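Local coordinates for esterase E25 (Uncultured bacterium, PDB 4Q05), which probably hydrolyses carboxylic esters, as a dimeric member of the bacterial hormone-sensitive lipase family of esterases, at residues R163-M171 with D182-L191. Residues are numbered along the deposited sequence; the frame is centred on the assembly and turned at random.
Sequences RVLSIDYRM and DDVFTVYQHL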
loop_
_atom_site.group_PDB
_atom_site.type_symbol
_atom_site.label_atom_id
_atom_site.label_comp_id
_atom_site.label_asym_id
_atom_site.label_seq_id
_atom_site.Cartn_x
_atom_site.Cartn_y
_atom_site.Cartn_z
ATOM N N ARG A 163 -21.641 -16.231 4.009
ATOM C CA ARG A 163 -21.621 -16.950 5.276
ATOM C C ARG A 163 -20.188 -17.110 5.716
ATOM O O ARG A 163 -19.313 -17.382 4.903
ATOM C CB ARG A 163 -22.248 -18.338 5.136
ATOM C CG ARG A 163 -23.731 -18.312 4.843
ATOM C CD ARG A 163 -24.300 -19.726 4.784
ATOM N NE ARG A 163 -25.704 -19.697 4.407
ATOM C CZ ARG A 163 -26.135 -19.635 3.151
ATOM N NH1 ARG A 163 -25.267 -19.620 2.141
ATOM N NH2 ARG A 163 -27.436 -19.600 2.907
ATOM N N VAL A 164 -19.969 -16.961 7.013
ATOM C CA VAL A 164 -18.663 -17.126 7.597
ATOM C C VAL A 164 -18.688 -18.243 8.627
ATOM O O VAL A 164 -19.643 -18.393 9.384
ATOM C CB VAL A 164 -18.207 -15.839 8.296
ATOM C CG1 VAL A 164 -16.861 -16.056 8.954
ATOM C CG2 VAL A 164 -18.149 -14.693 7.288
ATOM N N LEU A 165 -17.631 -19.036 8.630
ATOM C CA LEU A 165 -17.400 -20.015 9.673
ATOM C C LEU A 165 -16.120 -19.578 10.386
ATOM O O LEU A 165 -15.029 -19.646 9.818
ATOM C CB LEU A 165 -17.232 -21.407 9.060
ATOM C CG LEU A 165 -16.862 -22.537 10.035
ATOM C CD1 LEU A 165 -17.995 -22.767 11.023
ATOM C CD2 LEU A 165 -16.558 -23.814 9.267
ATOM N N SER A 166 -16.252 -19.099 11.617
ATOM C CA SER A 166 -15.084 -18.601 12.334
ATOM C C SER A 166 -14.514 -19.680 13.230
ATOM O O SER A 166 -15.227 -20.274 14.033
ATOM C CB SER A 166 -15.413 -17.349 13.151
ATOM O OG SER A 166 -14.218 -16.736 13.612
ATOM N N ILE A 167 -13.222 -19.937 13.083
ATOM C CA ILE A 167 -12.585 -20.992 13.846
ATOM C C ILE A 167 -12.019 -20.488 15.175
ATOM O O ILE A 167 -11.127 -19.652 15.214
ATOM C CB ILE A 167 -11.471 -21.663 13.041
ATOM C CG1 ILE A 167 -12.035 -22.107 11.682
ATOM C CG2 ILE A 167 -10.864 -22.809 13.863
ATOM C CD1 ILE A 167 -11.019 -22.725 10.751
ATOM N N ASP A 168 -12.555 -21.019 16.262
ATOM C CA ASP A 168 -12.126 -20.659 17.598
ATOM C C ASP A 168 -11.012 -21.634 17.988
ATOM O O ASP A 168 -11.191 -22.534 18.810
ATOM C CB ASP A 168 -13.327 -20.756 18.531
ATOM C CG ASP A 168 -12.969 -20.539 19.976
ATOM O OD1 ASP A 168 -11.902 -19.963 20.273
ATOM O OD2 ASP A 168 -13.778 -20.945 20.825
ATOM N N TYR A 169 -9.859 -21.449 17.365
ATOM C CA TYR A 169 -8.761 -22.380 17.509
ATOM C C TYR A 169 -8.132 -22.267 18.879
ATOM O O TYR A 169 -8.155 -21.201 19.499
ATOM C CB TYR A 169 -7.711 -22.131 16.422
ATOM C CG TYR A 169 -7.368 -20.666 16.217
ATOM C CD1 TYR A 169 -6.439 -20.032 17.030
ATOM C CD2 TYR A 169 -7.975 -19.922 15.209
ATOM C CE1 TYR A 169 -6.112 -18.695 16.847
ATOM C CE2 TYR A 169 -7.655 -18.574 15.013
ATOM C CZ TYR A 169 -6.718 -17.973 15.840
ATOM O OH TYR A 169 -6.378 -16.655 15.653
ATOM N N ARG A 170 -7.562 -23.371 19.342
ATOM C CA ARG A 170 -6.923 -23.411 20.650
ATOM C C ARG A 170 -5.652 -22.575 20.619
ATOM O O ARG A 170 -4.885 -22.635 19.652
ATOM C CB ARG A 170 -6.590 -24.865 21.040
ATOM C CG ARG A 170 -7.796 -25.744 21.401
ATOM C CD ARG A 170 -7.393 -27.232 21.509
ATOM N NE ARG A 170 -6.842 -27.715 20.246
ATOM C CZ ARG A 170 -5.832 -28.575 20.125
ATOM N NH1 ARG A 170 -5.239 -29.077 21.202
ATOM N NH2 ARG A 170 -5.412 -28.935 18.912
ATOM N N MET A 171 -5.419 -21.813 21.683
ATOM C CA MET A 171 -4.302 -20.885 21.724
ATOM C C MET A 171 -3.435 -21.077 22.963
ATOM O O MET A 171 -3.898 -21.595 23.974
ATOM C CB MET A 171 -4.833 -19.444 21.726
ATOM C CG MET A 171 -5.472 -18.987 20.422
ATOM S SD MET A 171 -6.022 -17.258 20.563
ATOM C CE MET A 171 -7.359 -17.435 21.746
ATOM N N ASP A 182 -3.228 -26.966 14.092
ATOM C CA ASP A 182 -3.927 -28.248 13.972
ATOM C C ASP A 182 -5.433 -28.054 13.842
ATOM O O ASP A 182 -6.082 -28.674 12.992
ATOM C CB ASP A 182 -3.624 -29.158 15.177
ATOM C CG ASP A 182 -2.190 -29.690 15.174
ATOM O OD1 ASP A 182 -1.512 -29.610 14.125
ATOM O OD2 ASP A 182 -1.747 -30.186 16.231
ATOM N N ASP A 183 -5.984 -27.198 14.696
ATOM C CA ASP A 183 -7.412 -26.904 14.663
ATOM C C ASP A 183 -7.871 -26.342 13.335
ATOM O O ASP A 183 -8.906 -26.758 12.793
ATOM C CB ASP A 183 -7.796 -25.944 15.781
ATOM C CG ASP A 183 -7.764 -26.609 17.140
ATOM O OD1 ASP A 183 -7.549 -27.839 17.173
ATOM O OD2 ASP A 183 -7.957 -25.906 18.155
ATOM N N VAL A 184 -7.116 -25.398 12.794
ATOM C CA VAL A 184 -7.509 -24.852 11.507
ATOM C C VAL A 184 -7.455 -25.943 10.442
ATOM O O VAL A 184 -8.387 -26.106 9.662
ATOM C CB VAL A 184 -6.671 -23.628 11.113
ATOM C CG1 VAL A 184 -7.033 -23.188 9.719
ATOM C CG2 VAL A 184 -6.926 -22.497 12.109
ATOM N N PHE A 185 -6.383 -26.722 10.438
ATOM C CA PHE A 185 -6.277 -27.819 9.479
ATOM C C PHE A 185 -7.433 -28.815 9.629
ATOM O O PHE A 185 -8.020 -29.258 8.642
ATOM C CB PHE A 185 -4.936 -28.525 9.641
ATOM C CG PHE A 185 -4.749 -29.683 8.711
ATOM C CD1 PHE A 185 -4.490 -29.472 7.370
ATOM C CD2 PHE A 185 -4.828 -30.983 9.179
ATOM C CE1 PHE A 185 -4.316 -30.537 6.506
ATOM C CE2 PHE A 185 -4.653 -32.054 8.321
ATOM C CZ PHE A 185 -4.393 -31.828 6.984
ATOM N N THR A 186 -7.765 -29.148 10.873
ATOM C CA THR A 186 -8.839 -30.104 11.153
ATOM C C THR A 186 -10.154 -29.649 10.552
ATOM O O THR A 186 -10.840 -30.412 9.879
ATOM C CB THR A 186 -9.018 -30.298 12.677
ATOM O OG1 THR A 186 -7.881 -30.984 13.203
ATOM C CG2 THR A 186 -10.258 -31.106 12.985
ATOM N N VAL A 187 -10.504 -28.388 10.782
ATOM C CA VAL A 187 -11.750 -27.867 10.248
ATOM C C VAL A 187 -11.706 -27.826 8.729
ATOM O O VAL A 187 -12.666 -28.209 8.053
ATOM C CB VAL A 187 -12.061 -26.464 10.806
ATOM C CG1 VAL A 187 -13.228 -25.837 10.050
ATOM C CG2 VAL A 187 -12.373 -26.556 12.279
ATOM N N TYR A 188 -10.588 -27.373 8.182
ATOM C CA TYR A 188 -10.458 -27.315 6.727
ATOM C C TYR A 188 -10.623 -28.701 6.083
ATOM O O TYR A 188 -11.368 -28.857 5.115
ATOM C CB TYR A 188 -9.116 -26.708 6.323
ATOM C CG TYR A 188 -8.989 -26.474 4.838
ATOM C CD1 TYR A 188 -9.641 -25.403 4.230
ATOM C CD2 TYR A 188 -8.224 -27.320 4.044
ATOM C CE1 TYR A 188 -9.536 -25.182 2.871
ATOM C CE2 TYR A 188 -8.108 -27.105 2.686
ATOM C CZ TYR A 188 -8.763 -26.027 2.106
ATOM O OH TYR A 188 -8.658 -25.800 0.752
ATOM N N GLN A 189 -9.925 -29.701 6.616
ATOM C CA GLN A 189 -10.041 -31.055 6.073
ATOM C C GLN A 189 -11.476 -31.530 6.104
ATOM O O GLN A 189 -11.970 -32.110 5.138
ATOM C CB GLN A 189 -9.156 -32.038 6.840
ATOM C CG GLN A 189 -7.698 -32.002 6.411
ATOM C CD GLN A 189 -7.156 -33.380 6.031
ATOM O OE1 GLN A 189 -7.095 -34.295 6.868
ATOM N NE2 GLN A 189 -6.762 -33.535 4.761
ATOM N N HIS A 190 -12.153 -31.285 7.221
ATOM C CA HIS A 190 -13.548 -31.675 7.340
ATOM C C HIS A 190 -14.384 -31.045 6.243
ATOM O O HIS A 190 -15.216 -31.707 5.629
ATOM C CB HIS A 190 -14.106 -31.300 8.708
ATOM C CG HIS A 190 -15.587 -31.489 8.827
ATOM N ND1 HIS A 190 -16.161 -32.709 9.106
ATOM C CD2 HIS A 190 -16.613 -30.610 8.703
ATOM C CE1 HIS A 190 -17.475 -32.580 9.150
ATOM N NE2 HIS A 190 -17.775 -31.314 8.912
ATOM N N LEU A 191 -14.159 -29.758 5.997
ATOM C CA LEU A 191 -14.921 -29.048 4.984
ATOM C C LEU A 191 -14.725 -29.635 3.588
ATOM O O LEU A 191 -15.681 -29.730 2.821
ATOM C CB LEU A 191 -14.574 -27.551 4.998
ATOM C CG LEU A 191 -14.990 -26.814 6.272
ATOM C CD1 LEU A 191 -14.390 -25.416 6.304
ATOM C CD2 LEU A 191 -16.516 -26.760 6.383
HETATM O O HOH W 1 -11.061 -25.298 19.346
#
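Arg170, in the loop that follows strand 164-168 of the alpha/beta hydrolase sheet, forms a salt bridge with Asp183 of helix 179-194. The helix packs on the sheet; the axis of 182-191 runs at 145° to that of strand 164-168, closer to antiparallel than to parallel. Asp183 points its CB at the loop, 3.9 Å from CB of Tyr169. Its CG lies at the edge of the Arg170 guanidinium, in plane. OD2 accepts two bonds: the backbone N of Arg170 at 2.8 Å on the anti side, and Arg170 NE on the syn side. A water on Asp168 O adds a weak bond to OD2. OD1 takes Arg170 NH2 at 3.0 Å, which comes from above the carboxylate plane. Because NE and NH2 do the gripping, the guanidinium meets the acid side-on, the two planes 40° apart. The Arg170 chain bends at chi3 (-60°), which brings NE to the syn side of OD2. With an alanine at Asp183, the guanidinium would probably be left without this counter-charge and the backbone N of Arg170 without its acceptor. Away from this polar end, along the strand and helix, the contact is apolar. Tyr169 lies alongside Val184, while its ring stacks with His137 and its OH bonds to His137 O. Ile167 CD1 meets Val187 CG1 tip to tip at 3.9 Å. Farther along, Leu165 CD2 reaches both Val187 CG1 and Leu191 CD1, each at 4.0 Å.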